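Local coordinates for putative exported protein (Bordetella pertussis Tohama I, PDB 2PFY) that binds pyroglutamic acid as an extracytoplasmic solute receptor, probably delivering it to a tripartite ATP-independent periplasmic (TRAP) transporter, at residues G124-P130 / V196-A202; P184-V188 / L251-L255. All coordinates share one frame; numbering follows the deposited sequence.

Contact 1: residues G124-P130 / V196-A202; sequences GIYTKKP and VKYYYDA
Tyr199 brings the edge of its ring against one face of Tyr126: CD1 of Tyr199 sits 3.5 Å from CZ of Tyr126, displaced toward the rim, with the ring planes at 61° in an edge-to-face pair. The two rings reach each other because Tyr199 holds CG anti to its own backbone N (chi1 170°), which swings the ring toward the neighbouring strand. Its CE1 also lies 3.7 Å from Gly124 CA, where the missing side chain lets the ring lie close to the backbone. Val196 CG2 packs on Tyr126 CD1, the two side chains crossing at about a right angle.

The other face of the sheet carries Ile125, Thr127, Tyr198 and Tyr200. There Pro130 lies over one face of the Tyr198 ring, its N 3.7 Å from Tyr198 CE2, while Thr127 OG1 meets the edge of Tyr200 near the ring plane. The same OG1 donates to Lys129 O at 2.6 Å, tying the end of the strand to the turn that delivers Pro130.

Between these two layers of side chains, strands 124-127 and 198-201 run antiparallel. Ile125 with Tyr200 and Thr127 with Tyr198 are hydrogen-bonded pairs; Tyr126 with Tyr199 is the non-hydrogen-bonded pair between them. A classic beta bulge sets Lys197 and Tyr198 together opposite the single residue Thr127, whose O accepts from Lys197 N at 2.9 Å and from Tyr198 N at 3.0 Å, the two donors approaching from opposite faces of its carbonyl plane.

Further out, strand 180-182 flanks 124-127 and strand 261-264 flanks 198-201, making these two the inner strands of a four-stranded mixed sheet. Tyr126 OH is hydrogen-bonded to Ser183 O, and Tyr200 OH to Val131 N, bonds that anchor the hydroxyl end of each ring.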
ATOM      1  N   GLY A 124      -8.663   2.171   7.942  1.00 22.76           N
ATOM      2  CA  GLY A 124      -9.896   2.684   8.608  1.00 22.59           C
ATOM      3  C   GLY A 124     -10.632   3.659   7.695  1.00 22.29           C
ATOM      4  O   GLY A 124     -10.225   3.894   6.534  1.00 22.36           O
ATOM      5  N   ILE A 125     -11.721   4.215   8.211  1.00 22.30           N
ATOM      6  CA  ILE A 125     -12.572   5.153   7.471  1.00 22.63           C
ATOM      7  C   ILE A 125     -12.525   6.504   8.157  1.00 22.03           C
ATOM      8  O   ILE A 125     -12.648   6.568   9.367  1.00 20.75           O
ATOM      9  CB  ILE A 125     -14.043   4.626   7.399  1.00 23.68           C
ATOM     10  CG1 ILE A 125     -14.058   3.343   6.562  1.00 24.06           C
ATOM     11  CG2 ILE A 125     -15.005   5.710   6.768  1.00 23.05           C
ATOM     12  CD1 ILE A 125     -15.310   2.450   6.678  1.00 24.07           C
ATOM     13  N   TYR A 126     -12.296   7.570   7.380  1.00 20.83           N
ATOM     14  CA  TYR A 126     -12.259   8.927   7.918  1.00 21.99           C
ATOM     15  C   TYR A 126     -13.427   9.706   7.355  1.00 21.99           C
ATOM     16  O   TYR A 126     -13.665   9.684   6.149  1.00 21.27           O
ATOM     17  CB  TYR A 126     -10.990   9.686   7.496  1.00 20.04           C
ATOM     18  CG  TYR A 126      -9.665   9.141   8.012  1.00 19.86           C
ATOM     19  CD1 TYR A 126      -8.940   9.841   8.980  1.00 17.77           C
ATOM     20  CD2 TYR A 126      -9.115   7.964   7.495  1.00 20.64           C
ATOM     21  CE1 TYR A 126      -7.679   9.397   9.423  1.00 19.43           C
ATOM     22  CE2 TYR A 126      -7.862   7.478   7.956  1.00 19.12           C
ATOM     23  CZ  TYR A 126      -7.152   8.208   8.912  1.00 19.70           C
ATOM     24  OH  TYR A 126      -5.927   7.743   9.357  1.00 17.73           O
ATOM     25  N   THR A 127     -14.129  10.432   8.207  1.00 23.54           N
ATOM     26  CA  THR A 127     -15.336  11.135   7.757  1.00 25.32           C
ATOM     27  C   THR A 127     -15.443  12.491   8.446  1.00 27.06           C
ATOM     28  O   THR A 127     -14.725  12.759   9.431  1.00 26.61           O
ATOM     29  CB  THR A 127     -16.640  10.316   8.078  1.00 26.08           C
ATOM     30  OG1 THR A 127     -16.818  10.238   9.494  1.00 22.94           O
ATOM     31  CG2 THR A 127     -16.551   8.907   7.531  1.00 26.40           C
ATOM     32  N   LYS A 128     -16.336  13.336   7.927  1.00 27.61           N
ATOM     33  CA  LYS A 128     -16.575  14.651   8.512  1.00 29.42           C
ATOM     34  C   LYS A 128     -17.791  14.657   9.424  1.00 30.73           C
ATOM     35  O   LYS A 128     -17.972  15.624  10.160  1.00 30.30           O
ATOM     36  CB  LYS A 128     -16.726  15.728   7.442  1.00 29.83           C
ATOM     37  CG  LYS A 128     -15.500  15.879   6.574  1.00 30.54           C
ATOM     38  CD  LYS A 128     -15.854  16.529   5.273  1.00 33.87           C
ATOM     39  CE  LYS A 128     -15.440  17.953   5.270  1.00 35.76           C
ATOM     40  NZ  LYS A 128     -15.742  18.487   3.917  1.00 39.42           N
ATOM     41  N   LYS A 129     -18.579  13.572   9.372  1.00 31.50           N
ATOM     42  CA  LYS A 129     -19.808  13.410  10.171  1.00 33.48           C
ATOM     43  C   LYS A 129     -19.843  11.998  10.709  1.00 32.65           C
ATOM     44  O   LYS A 129     -19.218  11.128  10.138  1.00 33.40           O
ATOM     45  CB  LYS A 129     -21.068  13.621   9.299  1.00 34.03           C
ATOM     46  CG  LYS A 129     -21.338  15.067   8.947  1.00 39.23           C
ATOM     47  CD  LYS A 129     -22.860  15.384   8.933  1.00 48.44           C
ATOM     48  CE  LYS A 129     -23.414  15.543  10.374  1.00 50.49           C
ATOM     49  NZ  LYS A 129     -24.795  16.074  10.383  1.00 53.46           N
ATOM     50  N   PRO A 130     -20.597  11.752  11.789  1.00 33.03           N
ATOM     51  CA  PRO A 130     -20.714  10.374  12.242  1.00 32.39           C
ATOM     52  C   PRO A 130     -21.258   9.427  11.159  1.00 31.74           C
ATOM     53  O   PRO A 130     -22.127   9.802  10.371  1.00 31.87           O
ATOM     54  CB  PRO A 130     -21.711  10.467  13.407  1.00 32.46           C
ATOM     55  CG  PRO A 130     -21.584  11.852  13.933  1.00 33.50           C
ATOM     56  CD  PRO A 130     -21.359  12.683  12.654  1.00 32.98           C
ATOM     57  N   VAL A 196     -10.625  16.148   8.579  1.00 24.98           N
ATOM     58  CA  VAL A 196     -11.698  15.217   8.920  1.00 24.51           C
ATOM     59  C   VAL A 196     -11.837  15.142  10.430  1.00 25.25           C
ATOM     60  O   VAL A 196     -10.939  15.593  11.147  1.00 25.01           O
ATOM     61  CB  VAL A 196     -11.485  13.777   8.371  1.00 25.02           C
ATOM     62  CG1 VAL A 196     -12.131  13.641   7.004  1.00 22.33           C
ATOM     63  CG2 VAL A 196      -9.959  13.357   8.393  1.00 21.43           C
ATOM     64  N   LYS A 197     -12.947  14.576  10.913  1.00 25.46           N
ATOM     65  CA  LYS A 197     -13.210  14.543  12.355  1.00 25.82           C
ATOM     66  C   LYS A 197     -13.346  13.172  12.993  1.00 24.54           C
ATOM     67  O   LYS A 197     -13.065  13.017  14.180  1.00 24.57           O
ATOM     68  CB  LYS A 197     -14.465  15.367  12.692  1.00 26.76           C
ATOM     69  CG  LYS A 197     -14.148  16.798  13.083  1.00 32.67           C
ATOM     70  CD  LYS A 197     -13.601  17.604  11.887  1.00 40.53           C
ATOM     71  CE  LYS A 197     -12.402  18.494  12.308  1.00 43.89           C
ATOM     72  NZ  LYS A 197     -11.565  18.973  11.160  1.00 42.06           N
ATOM     73  N   TYR A 198     -13.834  12.199  12.239  1.00 22.77           N
ATOM     74  CA  TYR A 198     -14.081  10.847  12.776  1.00 23.25           C
ATOM     75  C   TYR A 198     -13.193   9.827  12.097  1.00 21.82           C
ATOM     76  O   TYR A 198     -13.088   9.840  10.887  1.00 21.84           O
ATOM     77  CB  TYR A 198     -15.555  10.441  12.552  1.00 24.39           C
ATOM     78  CG  TYR A 198     -16.479  11.373  13.286  1.00 26.03           C
ATOM     79  CD1 TYR A 198     -16.886  11.100  14.593  1.00 27.67           C
ATOM     80  CD2 TYR A 198     -16.886  12.565  12.707  1.00 29.52           C
ATOM     81  CE1 TYR A 198     -17.710  11.991  15.288  1.00 29.22           C
ATOM     82  CE2 TYR A 198     -17.730  13.464  13.401  1.00 30.53           C
ATOM     83  CZ  TYR A 198     -18.125  13.170  14.680  1.00 29.67           C
ATOM     84  OH  TYR A 198     -18.964  14.076  15.348  1.00 31.40           O
ATOM     85  N   TYR A 199     -12.588   8.940  12.882  1.00 21.11           N
ATOM     86  CA  TYR A 199     -11.835   7.805  12.339  1.00 20.54           C
ATOM     87  C   TYR A 199     -12.457   6.537  12.892  1.00 20.62           C
ATOM     88  O   TYR A 199     -12.668   6.432  14.107  1.00 21.54           O
ATOM     89  CB  TYR A 199     -10.338   7.914  12.738  1.00 20.42           C
ATOM     90  CG  TYR A 199      -9.566   6.667  12.420  1.00 20.45           C
ATOM     91  CD1 TYR A 199      -9.130   6.419  11.113  1.00 19.78           C
ATOM     92  CD2 TYR A 199      -9.281   5.710  13.414  1.00 18.50           C
ATOM     93  CE1 TYR A 199      -8.415   5.264  10.804  1.00 20.69           C
ATOM     94  CE2 TYR A 199      -8.588   4.536  13.096  1.00 22.38           C
ATOM     95  CZ  TYR A 199      -8.154   4.338  11.784  1.00 20.52           C
ATOM     96  OH  TYR A 199      -7.474   3.182  11.447  1.00 21.86           O
ATOM     97  N   TYR A 200     -12.767   5.581  12.027  1.00 20.17           N
ATOM     98  CA  TYR A 200     -13.335   4.307  12.437  1.00 22.37           C
ATOM     99  C   TYR A 200     -12.280   3.255  12.129  1.00 22.68           C
ATOM    100  O   TYR A 200     -11.827   3.160  10.977  1.00 21.37           O
ATOM    101  CB  TYR A 200     -14.677   4.001  11.678  1.00 22.99           C
ATOM    102  CG  TYR A 200     -15.739   5.059  11.979  1.00 23.80           C
ATOM    103  CD1 TYR A 200     -16.551   4.951  13.116  1.00 24.18           C
ATOM    104  CD2 TYR A 200     -15.850   6.210  11.189  1.00 23.12           C
ATOM    105  CE1 TYR A 200     -17.461   5.950  13.433  1.00 24.84           C
ATOM    106  CE2 TYR A 200     -16.737   7.195  11.489  1.00 24.43           C
ATOM    107  CZ  TYR A 200     -17.553   7.061  12.607  1.00 25.06           C
ATOM    108  OH  TYR A 200     -18.443   8.065  12.902  1.00 26.65           O
ATOM    109  N   ASP A 201     -11.911   2.480  13.156  1.00 22.80           N
ATOM    110  CA  ASP A 201     -10.847   1.478  13.096  1.00 24.08           C
ATOM    111  C   ASP A 201     -11.408   0.239  12.377  1.00 24.08           C
ATOM    112  O   ASP A 201     -11.668  -0.799  12.991  1.00 24.35           O
ATOM    113  CB  ASP A 201     -10.375   1.167  14.543  1.00 23.23           C
ATOM    114  CG  ASP A 201      -9.137   0.236  14.605  1.00 25.96           C
ATOM    115  OD1 ASP A 201      -8.631  -0.198  13.546  1.00 25.60           O
ATOM    116  OD2 ASP A 201      -8.654  -0.063  15.735  1.00 26.87           O
ATOM    117  N   ALA A 202     -11.639   0.380  11.068  1.00 24.64           N
ATOM    118  CA  ALA A 202     -12.294  -0.656  10.281  1.00 24.68           C
ATOM    119  C   ALA A 202     -11.457  -1.916  10.073  1.00 25.32           C
ATOM    120  O   ALA A 202     -12.001  -3.010   9.949  1.00 26.24           O
ATOM    121  CB  ALA A 202     -12.728  -0.096   8.930  1.00 24.17           C
TER

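Contact 2: residues P184-V188 / L251-L255; sequences PATGV and LTDTL. With PCA (pyroglutamic acid), chain E.
Leu251 forks over the first turn of helix 184-189. Its chi1 of -67° carries the branch toward that helix, and chi2 near 167° parts the methyls, CD1 lying 3.8 Å from Ala185 CB and CD2 3.9 Å from Val188 CB. Pro184 packs alongside, its CB 3.9 Å from Leu251 CB and its CG against Thr252 OG1, a hydroxyl already bonded to Thr248 O in its own helix. Leu255 comes in from the next turn: its CD1 approaches Pro184 CB, and its CD2 lies 3.7 Å from Gly187 C, where the absence of a side chain permits the close approach.

Pro184, Thr252 and Leu255, which lie against Tyr199, form the buried side. Leu251, Val188 and Thr254 are partly exposed, yet Val188 is still closely packed, its CG2 3.4 Å from Leu251 O. The looser edge is Thr254, which adds little beyond CB against Val188 CG2; its OG1 turns back to Glu250 O.

The axes of the two short segments come within 8.7 Å at an angle of 47°, and the joint between them is wholly van der Waals. Thr186 points away from this interface, and the ring N of pyroglutamic acid donates to Thr186 OG1 across 2.7 Å, nearly straight at 173°. Such a short helix, packed on a long one and offering a ligand-binding threonine, forms part of the pyroglutamate site of this DctP-family receptor.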
ATOM      1  N   PRO A 184      -4.045   4.697   9.641  1.00 16.87           N
ATOM      2  CA  PRO A 184      -3.659   5.776  10.555  1.00 17.82           C
ATOM      3  C   PRO A 184      -2.272   6.362  10.216  1.00 17.60           C
ATOM      4  O   PRO A 184      -1.984   7.489  10.615  1.00 17.54           O
ATOM      5  CB  PRO A 184      -3.683   5.107  11.940  1.00 17.33           C
ATOM      6  CG  PRO A 184      -3.453   3.599  11.656  1.00 17.63           C
ATOM      7  CD  PRO A 184      -4.210   3.402  10.339  1.00 17.03           C
ATOM      8  N   ALA A 185      -1.436   5.643   9.447  1.00 16.85           N
ATOM      9  CA  ALA A 185      -0.133   6.216   9.049  1.00 16.48           C
ATOM     10  C   ALA A 185      -0.311   7.421   8.124  1.00 16.83           C
ATOM     11  O   ALA A 185       0.328   8.459   8.310  1.00 16.96           O
ATOM     12  CB  ALA A 185       0.750   5.168   8.368  1.00 15.04           C
ATOM     13  N   THR A 186      -1.165   7.261   7.109  1.00 16.03           N
ATOM     14  CA  THR A 186      -1.500   8.376   6.194  1.00 16.78           C
ATOM     15  C   THR A 186      -2.229   9.477   6.969  1.00 16.57           C
ATOM     16  O   THR A 186      -2.007  10.672   6.732  1.00 17.04           O
ATOM     17  CB  THR A 186      -2.339   7.871   5.023  1.00 17.05           C
ATOM     18  OG1 THR A 186      -1.499   7.049   4.191  1.00 18.04           O
ATOM     19  CG2 THR A 186      -2.904   9.044   4.170  1.00 16.43           C
ATOM     20  N   GLY A 187      -3.094   9.073   7.897  1.00 16.16           N
ATOM     21  CA  GLY A 187      -3.760  10.040   8.776  1.00 16.51           C
ATOM     22  C   GLY A 187      -2.767  10.943   9.525  1.00 17.37           C
ATOM     23  O   GLY A 187      -2.951  12.164   9.608  1.00 17.42           O
ATOM     24  N   VAL A 188      -1.720  10.346  10.089  1.00 15.87           N
ATOM     25  CA  VAL A 188      -0.672  11.146  10.743  1.00 15.67           C
ATOM     26  C   VAL A 188       0.252  11.874   9.749  1.00 15.73           C
ATOM     27  O   VAL A 188       0.487  13.083   9.907  1.00 15.54           O
ATOM     28  CB  VAL A 188       0.140  10.284  11.808  1.00 16.28           C
ATOM     29  CG1 VAL A 188       1.314  11.087  12.481  1.00 14.52           C
ATOM     30  CG2 VAL A 188      -0.837   9.793  12.892  1.00 14.20           C
ATOM     31  N   LEU A 251       0.108   5.480  16.107  1.00 17.65           N
ATOM     32  CA  LEU A 251      -0.448   6.347  15.063  1.00 16.82           C
ATOM     33  C   LEU A 251      -1.935   6.632  15.323  1.00 16.28           C
ATOM     34  O   LEU A 251      -2.395   7.739  15.160  1.00 15.64           O
ATOM     35  CB  LEU A 251      -0.234   5.706  13.673  1.00 16.20           C
ATOM     36  CG  LEU A 251       1.261   5.634  13.290  1.00 16.09           C
ATOM     37  CD1 LEU A 251       1.437   4.695  12.057  1.00 14.76           C
ATOM     38  CD2 LEU A 251       1.868   6.985  12.966  1.00 18.24           C
ATOM     39  N   THR A 252      -2.668   5.617  15.737  1.00 16.94           N
ATOM     40  CA  THR A 252      -4.097   5.769  16.056  1.00 17.78           C
ATOM     41  C   THR A 252      -4.266   6.692  17.272  1.00 18.48           C
ATOM     42  O   THR A 252      -5.096   7.602  17.234  1.00 18.66           O
ATOM     43  CB  THR A 252      -4.730   4.400  16.311  1.00 17.38           C
ATOM     44  OG1 THR A 252      -4.419   3.578  15.191  1.00 20.24           O
ATOM     45  CG2 THR A 252      -6.281   4.500  16.430  1.00 17.93           C
ATOM     46  N   ASP A 253      -3.440   6.503  18.306  1.00 18.04           N
ATOM     47  CA  ASP A 253      -3.466   7.406  19.494  1.00 19.10           C
ATOM     48  C   ASP A 253      -3.175   8.845  19.070  1.00 18.40           C
ATOM     49  O   ASP A 253      -3.768   9.789  19.615  1.00 18.58           O
ATOM     50  CB  ASP A 253      -2.443   6.987  20.557  1.00 18.68           C
ATOM     51  CG  ASP A 253      -2.744   5.623  21.202  1.00 21.79           C
ATOM     52  OD1 ASP A 253      -3.917   5.209  21.351  1.00 23.91           O
ATOM     53  OD2 ASP A 253      -1.771   4.950  21.619  1.00 24.08           O
ATOM     54  N   THR A 254      -2.271   9.021  18.091  1.00 17.63           N
ATOM     55  CA  THR A 254      -1.938  10.357  17.588  1.00 16.69           C
ATOM     56  C   THR A 254      -3.154  11.101  16.993  1.00 16.43           C
ATOM     57  O   THR A 254      -3.316  12.311  17.224  1.00 17.81           O
ATOM     58  CB  THR A 254      -0.748  10.325  16.580  1.00 16.59           C
ATOM     59  OG1 THR A 254       0.405   9.804  17.239  1.00 18.08           O
ATOM     60  CG2 THR A 254      -0.405  11.752  16.055  1.00 15.92           C
ATOM     61  N   LEU A 255      -3.970  10.392  16.213  1.00 15.80           N
ATOM     62  CA  LEU A 255      -5.192  10.960  15.640  1.00 16.26           C
ATOM     63  C   LEU A 255      -6.081  11.498  16.772  1.00 17.00           C
ATOM     64  O   LEU A 255      -6.546  12.631  16.692  1.00 17.10           O
ATOM     65  CB  LEU A 255      -5.963   9.861  14.872  1.00 17.03           C
ATOM     66  CG  LEU A 255      -5.203   9.204  13.691  1.00 13.91           C
ATOM     67  CD1 LEU A 255      -6.100   8.155  13.078  1.00 17.43           C
ATOM     68  CD2 LEU A 255      -4.754  10.248  12.601  1.00 18.01           C
TER
HETATM   69  N   PCA E 302      -2.004   4.883   2.631  1.00 22.63           N
HETATM   70  CA  PCA E 302      -1.943   4.844   1.151  1.00 23.48           C
HETATM   71  CB  PCA E 302      -2.368   3.481   0.663  1.00 22.44           C
HETATM   72  CG  PCA E 302      -2.769   2.707   1.883  1.00 23.29           C
HETATM   73  CD  PCA E 302      -2.492   3.611   3.037  1.00 20.74           C
HETATM   74  OE  PCA E 302      -2.617   3.285   4.213  1.00 22.48           O
HETATM   75  C   PCA E 302      -2.841   5.914   0.560  1.00 24.18           C
HETATM   76  O   PCA E 302      -2.801   6.263  -0.626  1.00 24.73           O
HETATM   77  OXT PCA E 302      -3.644   6.458   1.296  1.00 25.49           O

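Overall arrangement
Contacts 1 and 2 have centres about 12 Å apart and share a boundary. Tyr126 OH, from contact 1, lies 3.2 Å from both Pro184 CA and Gly187 CA and 3.7 Å from Leu255 CD1, so its ring end is wedged between the two helical segments of contact 2. Tyr199 OH reaches Pro184 CD at 3.5 Å. Helix 184-189 and strand 198-201 are consecutive in the chain, so a short loop links one segment of each contact. Contact 2 contributes Thr186 to the pocket, whereas the side chain of Tyr126 in contact 1 is about 8 Å from the bound pyroglutamic acid. Ser183, the residue that holds Tyr126, gives its OG to the ligand, linking contact 1 to the site.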